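Tv2483 (Treponema vincentii, PDB 6DET) binds L-arginine with high selectivity as a treponemal lipoprotein and probably hands it to an ABC transporter for uptake. Local coordinates at residues P118-A123 and E217-A222; A123-T128 and V192-S197; Q135-L140 and L158-L163; I145-D150 and V167-M172. All coordinates share one frame; numbering follows the deposited sequence.

Contact 1 (P118-A123 and E217-A222); sequences PYLQNA and EYYTFA
The rings of Tyr-119 and Phe-221 form an offset stack, with centroids 4.2 Å apart and planes inclined by 30°; Phe-221 CZ sits over the centre of the Tyr-119 ring, and Thr-220 O approaches the edge of that ring. Tyr-219 is flanked differently. Asn-122 CB lies over one of its faces, 3.9 Å from the ring centroid and 21° off the normal, which makes this a CH-pi contact, while Leu-120 CD1 touches the ring's edge at CD2. The backbones that carry these groups pair antiparallel along strands 120-129 and 215-223: Asn-122 and Glu-217 are a hydrogen-bonded pair, joined by Asn-122 N to Glu-217 O at 2.9 Å and the reciprocal bond, and Gln-121 with Tyr-218 is the adjoining non-hydrogen-bonded pair. Asn-122 CG stands anti to the backbone N (chi1 178°), which lays the amide alongside the Glu-217 side chain. Its ND2 donates to Glu-217 OE2 over 2.9 Å, lying above the carboxylate plane, although OE2 is in the plane of the amide. Lys-124 forms a salt bridge with Glu-217 OE1, and Asp-193 binds the Tyr-219 hydroxyl. A water donates to both Tyr-119 OH and Thr-220 O, and Asp-62 also bonds that hydroxyl. With the Asn-122 amide, the Glu-217 carboxylate and the hydroxyls of Tyr-119 and Tyr-219 engaged, Tyr-219 is held by ring packing and a polar network where it lines the arginine pocket.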
loop_
_atom_site.group_PDB
_atom_site.type_symbol
_atom_site.label_atom_id
_atom_site.label_comp_id
_atom_site.label_asym_id
_atom_site.label_seq_id
_atom_site.Cartn_x
_atom_site.Cartn_y
_atom_site.Cartn_z
ATOM N N PRO A 118 -8.736 -8.916 -1.502
ATOM C CA PRO A 118 -7.796 -8.278 -0.560
ATOM C C PRO A 118 -6.897 -9.264 0.166
ATOM O O PRO A 118 -7.293 -10.382 0.499
ATOM C CB PRO A 118 -8.728 -7.564 0.417
ATOM C CG PRO A 118 -9.917 -7.230 -0.395
ATOM C CD PRO A 118 -10.082 -8.330 -1.410
ATOM N N TYR A 119 -5.662 -8.820 0.451
ATOM C CA TYR A 119 -4.678 -9.712 1.036
ATOM C C TYR A 119 -4.184 -9.250 2.407
ATOM O O TYR A 119 -3.620 -10.075 3.142
ATOM C CB TYR A 119 -3.494 -9.915 0.051
ATOM C CG TYR A 119 -2.544 -8.710 -0.099
ATOM C CD1 TYR A 119 -2.950 -7.551 -0.789
ATOM C CD2 TYR A 119 -1.240 -8.777 0.362
ATOM C CE1 TYR A 119 -2.077 -6.450 -0.940
ATOM C CE2 TYR A 119 -0.357 -7.674 0.218
ATOM C CZ TYR A 119 -0.793 -6.532 -0.429
ATOM O OH TYR A 119 0.074 -5.456 -0.576
ATOM N N LEU A 120 -4.420 -7.990 2.786
ATOM C CA LEU A 120 -4.090 -7.470 4.116
ATOM C C LEU A 120 -5.146 -6.468 4.542
ATOM O O LEU A 120 -5.759 -5.818 3.692
ATOM C CB LEU A 120 -2.731 -6.746 4.156
ATOM C CG LEU A 120 -1.446 -7.565 3.999
ATOM C CD1 LEU A 120 -0.221 -6.667 3.832
ATOM C CD2 LEU A 120 -1.315 -8.501 5.219
ATOM N N GLN A 121 -5.357 -6.349 5.871
ATOM C CA GLN A 121 -6.066 -5.215 6.444
ATOM C C GLN A 121 -5.078 -4.105 6.740
ATOM O O GLN A 121 -3.896 -4.350 6.991
ATOM C CB GLN A 121 -6.777 -5.579 7.751
ATOM C CG GLN A 121 -8.041 -6.316 7.563
ATOM C CD GLN A 121 -8.680 -6.548 8.903
ATOM O OE1 GLN A 121 -8.167 -7.329 9.691
ATOM N NE2 GLN A 121 -9.727 -5.799 9.202
ATOM N N ASN A 122 -5.568 -2.877 6.694
ATOM C CA ASN A 122 -4.750 -1.729 7.040
ATOM C C ASN A 122 -5.632 -0.688 7.702
ATOM O O ASN A 122 -6.867 -0.752 7.653
ATOM C CB ASN A 122 -4.066 -1.150 5.803
ATOM C CG ASN A 122 -3.250 0.073 6.128
ATOM O OD1 ASN A 122 -2.284 -0.006 6.909
ATOM N ND2 ASN A 122 -3.636 1.213 5.547
ATOM N N ALA A 123 -4.975 0.259 8.360
ATOM C CA ALA A 123 -5.642 1.415 8.909
ATOM C C ALA A 123 -4.713 2.598 8.696
ATOM O O ALA A 123 -3.496 2.445 8.780
ATOM C CB ALA A 123 -5.921 1.253 10.391
ATOM N N GLU A 217 -9.259 -0.294 6.360
ATOM C CA GLU A 217 -9.075 -0.499 4.926
ATOM C C GLU A 217 -8.647 -1.927 4.661
ATOM O O GLU A 217 -8.245 -2.668 5.568
ATOM C CB GLU A 217 -7.962 0.405 4.318
ATOM C CG GLU A 217 -8.010 1.835 4.644
ATOM C CD GLU A 217 -6.794 2.635 4.133
ATOM O OE1 GLU A 217 -6.866 3.876 4.253
ATOM O OE2 GLU A 217 -5.751 2.076 3.713
ATOM N N TYR A 218 -8.650 -2.259 3.372
ATOM C CA TYR A 218 -8.009 -3.437 2.829
ATOM C C TYR A 218 -7.005 -3.027 1.769
ATOM O O TYR A 218 -7.214 -2.037 1.057
ATOM C CB TYR A 218 -9.001 -4.380 2.170
ATOM C CG TYR A 218 -10.157 -4.689 3.080
ATOM C CD1 TYR A 218 -10.021 -5.613 4.105
ATOM C CD2 TYR A 218 -11.378 -4.046 2.922
ATOM C CE1 TYR A 218 -11.079 -5.886 4.949
ATOM C CE2 TYR A 218 -12.440 -4.320 3.757
ATOM C CZ TYR A 218 -12.287 -5.238 4.772
ATOM O OH TYR A 218 -13.347 -5.511 5.609
ATOM N N TYR A 219 -5.918 -3.778 1.703
ATOM C CA TYR A 219 -4.934 -3.671 0.639
ATOM C C TYR A 219 -5.297 -4.682 -0.443
ATOM O O TYR A 219 -5.808 -5.766 -0.146
ATOM C CB TYR A 219 -3.533 -4.001 1.139
ATOM C CG TYR A 219 -2.781 -2.898 1.902
ATOM C CD1 TYR A 219 -3.221 -1.591 1.909
ATOM C CD2 TYR A 219 -1.594 -3.208 2.519
ATOM C CE1 TYR A 219 -2.445 -0.572 2.566
ATOM C CE2 TYR A 219 -0.830 -2.243 3.177
ATOM C CZ TYR A 219 -1.268 -0.939 3.189
ATOM O OH TYR A 219 -0.467 0.016 3.792
ATOM N N THR A 220 -4.966 -4.337 -1.678
ATOM C CA THR A 220 -5.200 -5.191 -2.837
ATOM C C THR A 220 -4.036 -5.021 -3.804
ATOM O O THR A 220 -3.066 -4.284 -3.537
ATOM C CB THR A 220 -6.550 -4.840 -3.490
ATOM O OG1 THR A 220 -6.852 -5.739 -4.571
ATOM C CG2 THR A 220 -6.547 -3.431 -4.025
ATOM N N PHE A 221 -4.126 -5.711 -4.947
ATOM C CA PHE A 221 -3.274 -5.451 -6.096
ATOM C C PHE A 221 -4.188 -4.975 -7.219
ATOM O O PHE A 221 -5.232 -5.596 -7.468
ATOM C CB PHE A 221 -2.496 -6.690 -6.508
ATOM C CG PHE A 221 -1.694 -7.289 -5.417
ATOM C CD1 PHE A 221 -0.812 -6.501 -4.658
ATOM C CD2 PHE A 221 -1.813 -8.630 -5.112
ATOM C CE1 PHE A 221 -0.094 -7.085 -3.641
ATOM C CE2 PHE A 221 -1.084 -9.196 -4.095
ATOM C CZ PHE A 221 -0.226 -8.420 -3.364
ATOM N N ALA A 222 -3.836 -3.848 -7.841
ATOM C CA ALA A 222 -4.706 -3.150 -8.793
ATOM C C ALA A 222 -4.314 -3.470 -10.237
ATOM O O ALA A 222 -3.129 -3.421 -10.589
ATOM C CB ALA A 222 -4.635 -1.635 -8.576
HETATM O O HOH W 1 -0.485 -3.769 -2.689
HETATM O O HOH W 2 -10.058 -3.262 7.644
#

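Contact 2 (A123-T128 and V192-S197); sequences AKIVVT and VDLIYS. With ARG (arginine), chain B.
Lys-124 and Asp-193 meet where strand 120-129 pairs antiparallel with strand 189-193, in the sheet of a family 3 extracellular solute-binding protein, and the bound arginine lies just beyond them. The Asp-193 carboxylate divides its two oxygens. OD2 accepts a hydrogen bond from the ligand's alpha-amino N at 2.8 Å, and OD1 takes a salt bridge from Lys-124 NZ at 3.1 Å, met on the syn side and 23° out of the carboxylate plane. The two side chains run alongside each other in the same direction; the Lys-124 chain runs extended until chi4 (35°), where a bend turns NZ toward OD1. Tyr-196 adds an apolar touch, its CE1 3.8 Å from the ligand CD. In the second shell, Glu-217 forms a salt bridge with Lys-124 NZ, and the Tyr-219 hydroxyl bonds Asp-193 OD2, so each member of the charged pair has a further polar partner. These charges would be expected to favour an ionised Asp-193 facing the ligand's ammonium. The backbone ladder holds the pair in register: Ile-125 and Val-192 exchange both bonds of a hydrogen-bonded pair, and Leu-194 N donates to Ala-123 O at 2.8 Å. On the sheet face away from the lysine, Val-192 CG2 packs against both Ile-125 CG1 and Val-127 CG2. Past the strand end the chain coils into a short helical turn with few backbone bonds, where Ser-197 OG donates to Asp-193 O at 2.8 Å.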
loop_
_atom_site.group_PDB
_atom_site.type_symbol
_atom_site.label_atom_id
_atom_site.label_comp_id
_atom_site.label_asym_id
_atom_site.label_seq_id
_atom_site.Cartn_x
_atom_site.Cartn_y
_atom_site.Cartn_z
ATOM N N ALA A 123 -4.975 0.259 8.360
ATOM C CA ALA A 123 -5.642 1.415 8.909
ATOM C C ALA A 123 -4.713 2.598 8.696
ATOM O O ALA A 123 -3.496 2.445 8.780
ATOM C CB ALA A 123 -5.921 1.253 10.391
ATOM N N LYS A 124 -5.292 3.751 8.390
ATOM C CA LYS A 124 -4.544 4.997 8.393
ATOM C C LYS A 124 -4.534 5.523 9.821
ATOM O O LYS A 124 -5.572 5.586 10.472
ATOM C CB LYS A 124 -5.183 6.000 7.457
ATOM C CG LYS A 124 -4.749 5.722 5.990
ATOM C CD LYS A 124 -5.411 6.629 4.995
ATOM C CE LYS A 124 -4.920 6.349 3.576
ATOM N NZ LYS A 124 -4.637 4.907 3.311
ATOM N N ILE A 125 -3.353 5.931 10.280
ATOM C CA ILE A 125 -3.137 6.423 11.625
ATOM C C ILE A 125 -2.428 7.771 11.534
ATOM O O ILE A 125 -1.774 8.090 10.539
ATOM C CB ILE A 125 -2.320 5.419 12.454
ATOM C CG1 ILE A 125 -0.978 5.137 11.780
ATOM C CG2 ILE A 125 -3.098 4.116 12.595
ATOM C CD1 ILE A 125 -0.031 4.302 12.580
ATOM N N VAL A 126 -2.561 8.557 12.600
ATOM C CA VAL A 126 -1.967 9.889 12.679
ATOM C C VAL A 126 -0.826 9.845 13.678
ATOM O O VAL A 126 -1.001 9.389 14.820
ATOM C CB VAL A 126 -3.002 10.950 13.068
ATOM C CG1 VAL A 126 -2.314 12.311 13.204
ATOM C CG2 VAL A 126 -4.089 11.012 12.013
ATOM N N VAL A 127 0.336 10.336 13.251
ATOM C CA VAL A 127 1.558 10.294 14.043
ATOM C C VAL A 127 1.982 11.724 14.339
ATOM O O VAL A 127 1.919 12.594 13.460
ATOM C CB VAL A 127 2.682 9.512 13.325
ATOM C CG1 VAL A 127 3.988 9.550 14.121
ATOM C CG2 VAL A 127 2.247 8.041 13.084
ATOM N N THR A 128 2.381 11.967 15.590
ATOM C CA THR A 128 2.877 13.264 16.030
ATOM C C THR A 128 4.215 13.060 16.724
ATOM O O THR A 128 4.671 11.925 16.900
ATOM C CB THR A 128 1.898 13.964 16.988
ATOM O OG1 THR A 128 1.727 13.177 18.178
ATOM C CG2 THR A 128 0.558 14.156 16.339
ATOM N N VAL A 192 0.067 8.001 8.077
ATOM C CA VAL A 192 0.806 6.869 7.536
ATOM C C VAL A 192 -0.112 5.658 7.601
ATOM O O VAL A 192 -1.145 5.671 8.281
ATOM C CB VAL A 192 2.123 6.605 8.295
ATOM C CG1 VAL A 192 3.074 7.795 8.153
ATOM C CG2 VAL A 192 1.868 6.358 9.784
ATOM N N ASP A 193 0.252 4.611 6.852
ATOM C CA ASP A 193 -0.465 3.343 6.935
ATOM C C ASP A 193 0.147 2.516 8.052
ATOM O O ASP A 193 1.377 2.399 8.161
ATOM C CB ASP A 193 -0.420 2.525 5.634
ATOM C CG ASP A 193 -1.216 3.136 4.490
ATOM O OD1 ASP A 193 -1.968 4.112 4.680
ATOM O OD2 ASP A 193 -1.103 2.587 3.356
ATOM N N LEU A 194 -0.722 1.945 8.887
ATOM C CA LEU A 194 -0.260 1.053 9.939
ATOM C C LEU A 194 0.683 -0.021 9.411
ATOM O O LEU A 194 1.741 -0.267 10.001
ATOM C CB LEU A 194 -1.472 0.407 10.625
ATOM C CG LEU A 194 -1.151 -0.557 11.762
ATOM C CD1 LEU A 194 -0.474 0.180 12.900
ATOM C CD2 LEU A 194 -2.446 -1.207 12.241
ATOM N N ILE A 195 0.323 -0.674 8.292
ATOM C CA ILE A 195 1.029 -1.885 7.861
ATOM C C ILE A 195 2.517 -1.608 7.631
ATOM O O ILE A 195 3.382 -2.385 8.059
ATOM C CB ILE A 195 0.370 -2.478 6.596
ATOM C CG1 ILE A 195 -0.911 -3.237 6.992
ATOM C CG2 ILE A 195 1.327 -3.383 5.843
ATOM C CD1 ILE A 195 -0.659 -4.608 7.681
ATOM N N TYR A 196 2.844 -0.528 6.926
ATOM C CA TYR A 196 4.260 -0.291 6.646
ATOM C C TYR A 196 4.961 0.392 7.800
ATOM O O TYR A 196 6.188 0.540 7.747
ATOM C CB TYR A 196 4.469 0.491 5.314
ATOM C CG TYR A 196 3.987 1.936 5.237
ATOM C CD1 TYR A 196 2.990 2.316 4.331
ATOM C CD2 TYR A 196 4.593 2.933 6.005
ATOM C CE1 TYR A 196 2.578 3.626 4.238
ATOM C CE2 TYR A 196 4.184 4.243 5.931
ATOM C CZ TYR A 196 3.196 4.603 5.051
ATOM O OH TYR A 196 2.809 5.922 4.970
ATOM N N SER A 197 4.218 0.730 8.861
ATOM C CA SER A 197 4.731 1.401 10.060
ATOM C C SER A 197 5.006 0.449 11.226
ATOM O O SER A 197 5.517 0.888 12.266
ATOM C CB SER A 197 3.719 2.446 10.507
ATOM O OG SER A 197 3.564 3.409 9.505
HETATM N N ARG B . -2.116 2.783 0.731
HETATM C CA ARG B . -1.530 3.871 -0.095
HETATM C C ARG B . -2.325 4.007 -1.388
HETATM O O ARG B . -3.018 3.042 -1.763
HETATM C CB ARG B . -0.064 3.586 -0.419
HETATM C CG ARG B . 0.866 3.610 0.789
HETATM C CD ARG B . 2.311 3.241 0.463
HETATM N NE ARG B . 2.900 4.230 -0.419
HETATM C CZ ARG B . 3.171 4.039 -1.705
HETATM N NH1 ARG B . 3.672 5.064 -2.400
HETATM N NH2 ARG B . 2.931 2.869 -2.298
HETATM O OXT ARG B . -2.254 5.052 -2.049
#

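Contact 3 (Q135-L140 and L158-L163); sequences QTLAQL and LNVEAL
Leu-140 and Leu-137 meet the facing segment from a short 3-10 turn whose entry is gripped at one polar atom: Gln-139 OE1 accepts from two successive backbone amides. Gln-135 N reaches it nearly straight, with 170° at the hydrogen, over a modelled length of 2.6 Å that is short for such a bond and carries no further weight, while Thr-136 N donates at 3.1 Å from a position tilted out of the amide's carbonyl plane. Leu-140 N bonds Leu-137 O at 2.8 Å, closing the turn from which both leucines point toward 158-163. No hydrogen bond crosses the contact, and the side chains that meet are apolar. Leu-163 CD2 fits against both Leu-140 CB and the carbonyl oxygen of Leu-137, each at 3.7 Å, and its other branch, CD1, meets Leu-140 CD1. Leu-137 CD1 touches Val-160 CG1 at 3.9 Å, the two side chains crossing at about a right angle; the valine presents this methyl because CG1 lies anti to its own backbone N (chi1 179°). Ala-162 CB rests on Ala-138 CA. The segment 158-163 carries its own turn, closed by Leu-163 N to Val-160 O at 2.9 Å. Ile-214 touches both Leu-137 and Val-160 and so extends the apolar patch. Between 135-140 and 158-163 packing alone makes the join, while backbone bonds close the turn within each segment.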
loop_
_atom_site.group_PDB
_atom_site.type_symbol
_atom_site.label_atom_id
_atom_site.label_comp_id
_atom_site.label_asym_id
_atom_site.label_seq_id
_atom_site.Cartn_x
_atom_site.Cartn_y
_atom_site.Cartn_z
ATOM N N GLN A 135 -3.074 13.729 22.093
ATOM C CA GLN A 135 -3.733 12.488 22.494
ATOM C C GLN A 135 -4.951 12.189 21.625
ATOM O O GLN A 135 -5.250 11.019 21.356
ATOM C CB GLN A 135 -4.123 12.547 23.981
ATOM C CG GLN A 135 -2.946 12.450 24.955
ATOM C CD GLN A 135 -2.296 11.078 24.973
ATOM O OE1 GLN A 135 -1.143 10.921 24.582
ATOM N NE2 GLN A 135 -3.034 10.080 25.440
ATOM N N THR A 136 -5.656 13.221 21.172
ATOM C CA THR A 136 -6.912 13.032 20.469
ATOM C C THR A 136 -6.871 13.698 19.100
ATOM O O THR A 136 -6.107 14.639 18.860
ATOM C CB THR A 136 -8.093 13.591 21.268
ATOM O OG1 THR A 136 -8.013 15.021 21.328
ATOM C CG2 THR A 136 -8.084 13.031 22.677
ATOM N N LEU A 137 -7.709 13.193 18.196
ATOM C CA LEU A 137 -7.812 13.815 16.881
ATOM C C LEU A 137 -8.262 15.263 17.006
ATOM O O LEU A 137 -7.843 16.115 16.215
ATOM C CB LEU A 137 -8.782 13.037 15.986
ATOM C CG LEU A 137 -8.432 11.591 15.606
ATOM C CD1 LEU A 137 -9.596 10.937 14.874
ATOM C CD2 LEU A 137 -7.170 11.506 14.761
ATOM N N ALA A 138 -9.092 15.567 18.018
ATOM C CA ALA A 138 -9.598 16.926 18.179
ATOM C C ALA A 138 -8.469 17.926 18.366
ATOM O O ALA A 138 -8.622 19.100 18.019
ATOM C CB ALA A 138 -10.557 16.992 19.366
ATOM N N GLN A 139 -7.340 17.496 18.923
ATOM C CA GLN A 139 -6.205 18.393 19.082
ATOM C C GLN A 139 -5.464 18.635 17.775
ATOM O O GLN A 139 -4.491 19.396 17.768
ATOM C CB GLN A 139 -5.240 17.833 20.118
ATOM C CG GLN A 139 -5.804 17.850 21.531
ATOM C CD GLN A 139 -4.962 17.053 22.492
ATOM O OE1 GLN A 139 -4.522 15.940 22.191
ATOM N NE2 GLN A 139 -4.747 17.607 23.667
ATOM N N LEU A 140 -5.886 18.009 16.686
ATOM C CA LEU A 140 -5.306 18.274 15.380
ATOM C C LEU A 140 -5.981 19.450 14.684
ATOM O O LEU A 140 -5.546 19.844 13.595
ATOM C CB LEU A 140 -5.394 17.023 14.500
ATOM C CG LEU A 140 -4.742 15.728 15.000
ATOM C CD1 LEU A 140 -5.109 14.574 14.089
ATOM C CD2 LEU A 140 -3.230 15.842 15.108
ATOM N N LEU A 158 -10.255 14.488 5.705
ATOM C CA LEU A 158 -11.485 15.244 5.476
ATOM C C LEU A 158 -12.728 14.492 5.920
ATOM O O LEU A 158 -13.798 15.106 6.009
ATOM C CB LEU A 158 -11.627 15.599 3.994
ATOM C CG LEU A 158 -11.017 16.922 3.528
ATOM C CD1 LEU A 158 -9.592 17.085 4.010
ATOM C CD2 LEU A 158 -11.074 17.021 2.010
ATOM N N ASN A 159 -12.619 13.196 6.196
ATOM C CA ASN A 159 -13.741 12.417 6.698
ATOM C C ASN A 159 -13.762 12.299 8.214
ATOM O O ASN A 159 -14.645 11.627 8.759
ATOM C CB ASN A 159 -13.741 11.030 6.070
ATOM C CG ASN A 159 -14.670 10.955 4.898
ATOM O OD1 ASN A 159 -15.879 10.782 5.063
ATOM N ND2 ASN A 159 -14.125 11.131 3.700
ATOM N N VAL A 160 -12.835 12.947 8.900
ATOM C CA VAL A 160 -12.879 13.080 10.353
ATOM C C VAL A 160 -13.640 14.361 10.685
ATOM O O VAL A 160 -13.252 15.449 10.249
ATOM C CB VAL A 160 -11.454 13.103 10.930
ATOM C CG1 VAL A 160 -11.461 13.271 12.434
ATOM C CG2 VAL A 160 -10.712 11.822 10.525
ATOM N N GLU A 161 -14.737 14.235 11.441
ATOM C CA GLU A 161 -15.595 15.388 11.714
ATOM C C GLU A 161 -14.803 16.528 12.338
ATOM O O GLU A 161 -14.919 17.685 11.916
ATOM C CB GLU A 161 -16.753 14.984 12.629
ATOM C CG GLU A 161 -17.666 13.904 12.071
ATOM C CD GLU A 161 -18.194 14.229 10.689
ATOM O OE1 GLU A 161 -18.197 15.420 10.314
ATOM O OE2 GLU A 161 -18.606 13.292 9.976
ATOM N N ALA A 162 -13.988 16.224 13.350
ATOM C CA ALA A 162 -13.217 17.264 14.025
ATOM C C ALA A 162 -12.379 18.093 13.056
ATOM O O ALA A 162 -12.084 19.261 13.337
ATOM C CB ALA A 162 -12.309 16.630 15.082
ATOM N N LEU A 163 -12.001 17.521 11.905
ATOM C CA LEU A 163 -10.929 18.073 11.087
ATOM C C LEU A 163 -11.378 18.745 9.796
ATOM O O LEU A 163 -10.627 19.568 9.261
ATOM C CB LEU A 163 -9.922 16.964 10.744
ATOM C CG LEU A 163 -9.199 16.350 11.947
ATOM C CD1 LEU A 163 -8.068 15.446 11.484
ATOM C CD2 LEU A 163 -8.667 17.416 12.903
#

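Contact 4 (I145-D150 and V167-M172); sequences IAVEAD and VIIKAM. With ARG (arginine), chain B.
Ile-145 N opens a ladder of five backbone hydrogen bonds by donating to Ile-168 O at 2.8 Å, and the parallel strands 143-148 and 167-172 that it joins belong to a beta-alpha-beta unit with helix 153-158. The next bonds alternate in direction: Lys-170 N to Ile-145 O, Val-147 N to Lys-170 O, Met-172 N to Val-147 O at 2.9 Å, and finally Ala-149 N to Met-172 O. All run between 2.8 and 2.9 Å. Ile-145 and Val-147 therefore have both N and O satisfied by the neighbouring strand, whereas Ala-146, between them, bonds to strand 189-193 on its other side. Several acceptors also receive a CA-H contact, such as Ala-146 CA to Lys-170 O at 3.1 Å. Side chains fill both faces. Ile-145 CD1 meets Val-167 CG1 at 3.7 Å and Val-147 CG2 meets Ile-169 CG2 at 3.8 Å, on the face where Leu-157 of helix 153-158 packs; on the other, the terminal CE of Met-172 reaches Ala-146 CB, close to helix 175-184. At the C-terminal end of strand 143-148 the backbone of Glu-148 stays paired with Met-172, while its side chain diverges. An extended chain, set by a chi1 of -170° that places CG opposite the backbone N, carries its carboxylate to the ligand's guanidinium, a two-pronged grip: arginine NE donates to Glu-148 OE1 and NH1 to Glu-148 OE2, each at 2.8 Å.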
loop_
_atom_site.group_PDB
_atom_site.type_symbol
_atom_site.label_atom_id
_atom_site.label_comp_id
_atom_site.label_asym_id
_atom_site.label_seq_id
_atom_site.Cartn_x
_atom_site.Cartn_y
_atom_site.Cartn_z
ATOM N N ILE A 145 -1.126 19.003 8.504
ATOM C CA ILE A 145 -0.918 17.565 8.515
ATOM C C ILE A 145 -0.410 17.144 7.149
ATOM O O ILE A 145 -0.988 17.523 6.122
ATOM C CB ILE A 145 -2.203 16.799 8.861
ATOM C CG1 ILE A 145 -2.773 17.327 10.183
ATOM C CG2 ILE A 145 -1.907 15.284 8.894
ATOM C CD1 ILE A 145 -4.056 16.663 10.606
ATOM N N ALA A 146 0.668 16.371 7.138
ATOM C CA ALA A 146 1.297 15.949 5.891
ATOM C C ALA A 146 0.798 14.562 5.530
ATOM O O ALA A 146 0.603 13.703 6.400
ATOM C CB ALA A 146 2.828 15.943 5.982
ATOM N N VAL A 147 0.588 14.360 4.235
ATOM C CA VAL A 147 0.158 13.070 3.712
ATOM C C VAL A 147 0.992 12.780 2.477
ATOM O O VAL A 147 1.462 13.693 1.791
ATOM C CB VAL A 147 -1.353 13.041 3.382
ATOM C CG1 VAL A 147 -2.167 13.477 4.595
ATOM C CG2 VAL A 147 -1.680 13.913 2.152
ATOM N N GLU A 148 1.183 11.506 2.196
ATOM C CA GLU A 148 1.768 11.130 0.916
ATOM C C GLU A 148 0.785 11.455 -0.221
ATOM O O GLU A 148 -0.416 11.169 -0.135
ATOM C CB GLU A 148 2.157 9.649 0.950
ATOM C CG GLU A 148 2.975 9.209 -0.235
ATOM C CD GLU A 148 3.388 7.721 -0.197
ATOM O OE1 GLU A 148 2.811 6.897 0.561
ATOM O OE2 GLU A 148 4.292 7.367 -0.986
ATOM N N ALA A 149 1.284 12.105 -1.268
ATOM C CA ALA A 149 0.433 12.489 -2.385
ATOM C C ALA A 149 -0.204 11.274 -3.044
ATOM O O ALA A 149 0.410 10.212 -3.149
ATOM C CB ALA A 149 1.234 13.243 -3.441
ATOM N N ASP A 150 -1.437 11.467 -3.523
ATOM C CA ASP A 150 -2.185 10.471 -4.300
ATOM C C ASP A 150 -2.385 9.158 -3.554
ATOM O O ASP A 150 -2.397 8.082 -4.168
ATOM C CB ASP A 150 -1.516 10.203 -5.649
ATOM C CG ASP A 150 -1.552 11.404 -6.558
ATOM O OD1 ASP A 150 -2.515 11.510 -7.343
ATOM O OD2 ASP A 150 -0.629 12.243 -6.483
ATOM N N VAL A 167 -8.100 21.970 8.862
ATOM C CA VAL A 167 -6.767 21.405 8.709
ATOM C C VAL A 167 -6.158 21.947 7.424
ATOM O O VAL A 167 -6.868 22.213 6.449
ATOM C CB VAL A 167 -6.811 19.864 8.701
ATOM C CG1 VAL A 167 -5.457 19.283 8.362
ATOM C CG2 VAL A 167 -7.269 19.355 10.051
ATOM N N ILE A 168 -4.842 22.137 7.443
ATOM C CA ILE A 168 -4.043 22.369 6.244
ATOM C C ILE A 168 -3.358 21.057 5.900
ATOM O O ILE A 168 -2.674 20.474 6.748
ATOM C CB ILE A 168 -3.006 23.483 6.472
ATOM C CG1 ILE A 168 -3.687 24.752 6.974
ATOM C CG2 ILE A 168 -2.220 23.781 5.191
ATOM C CD1 ILE A 168 -2.702 25.817 7.459
ATOM N N ILE A 169 -3.532 20.585 4.670
ATOM C CA ILE A 169 -2.965 19.310 4.242
ATOM C C ILE A 169 -1.797 19.576 3.300
ATOM O O ILE A 169 -1.939 20.295 2.302
ATOM C CB ILE A 169 -4.030 18.427 3.588
ATOM C CG1 ILE A 169 -5.085 18.081 4.643
ATOM C CG2 ILE A 169 -3.397 17.168 3.027
ATOM C CD1 ILE A 169 -6.334 17.452 4.085
ATOM N N LYS A 170 -0.627 19.026 3.632
ATOM C CA LYS A 170 0.553 19.133 2.772
ATOM C C LYS A 170 0.837 17.759 2.186
ATOM O O LYS A 170 1.043 16.798 2.931
ATOM C CB LYS A 170 1.780 19.642 3.529
ATOM C CG LYS A 170 1.777 21.137 3.747
ATOM C CD LYS A 170 3.049 21.610 4.419
ATOM C CE LYS A 170 2.990 23.101 4.677
ATOM N NZ LYS A 170 2.780 23.872 3.423
ATOM N N ALA A 171 0.858 17.674 0.861
ATOM C CA ALA A 171 1.130 16.426 0.163
ATOM C C ALA A 171 2.609 16.346 -0.188
ATOM O O ALA A 171 3.176 17.300 -0.735
ATOM C CB ALA A 171 0.289 16.312 -1.107
ATOM N N MET A 172 3.224 15.215 0.130
ATOM C CA MET A 172 4.639 14.986 -0.104
ATOM C C MET A 172 4.856 13.727 -0.935
ATOM O O MET A 172 3.980 12.866 -1.048
ATOM C CB MET A 172 5.360 14.906 1.234
ATOM C CG MET A 172 4.871 16.015 2.149
ATOM S SD MET A 172 5.984 16.424 3.495
ATOM C CE MET A 172 5.458 18.109 3.829
HETATM N N ARG B . -2.116 2.783 0.731
HETATM C CA ARG B . -1.530 3.871 -0.095
HETATM C C ARG B . -2.325 4.007 -1.388
HETATM O O ARG B . -3.018 3.042 -1.763
HETATM C CB ARG B . -0.064 3.586 -0.419
HETATM C CG ARG B . 0.866 3.610 0.789
HETATM C CD ARG B . 2.311 3.241 0.463
HETATM N NE ARG B . 2.900 4.230 -0.419
HETATM C CZ ARG B . 3.171 4.039 -1.705
HETATM N NH1 ARG B . 3.672 5.064 -2.400
HETATM N NH2 ARG B . 2.931 2.869 -2.298
HETATM O OXT ARG B . -2.254 5.052 -2.049
#

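Contacts 1, 2 and 4 lie in one mixed sheet, and each contributes to the arginine pocket: contact 1 supplies Tyr-219, contact 2 holds the ligand's amino end through Asp-193, and contact 4 holds its guanidinium through Glu-148. Contacts 1 and 2 share Ala-123 and are joined by Glu-217 OE1 to Lys-124 NZ at 2.6 Å and by a probable hydrogen bond of 2.7 Å between Tyr-219 OH and Asp-193 OD2. Contacts 2 and 4, with centres about 14 Å apart, do not touch. The centre of contact 3 lies about 23 Å from that of the chain; it packs on contact 2 through Leu-140 CD1 and Val-126 CG1 (3.7 Å) and on contact 4 through Leu-140 CB and Ile-145 CD1 (4.1 Å).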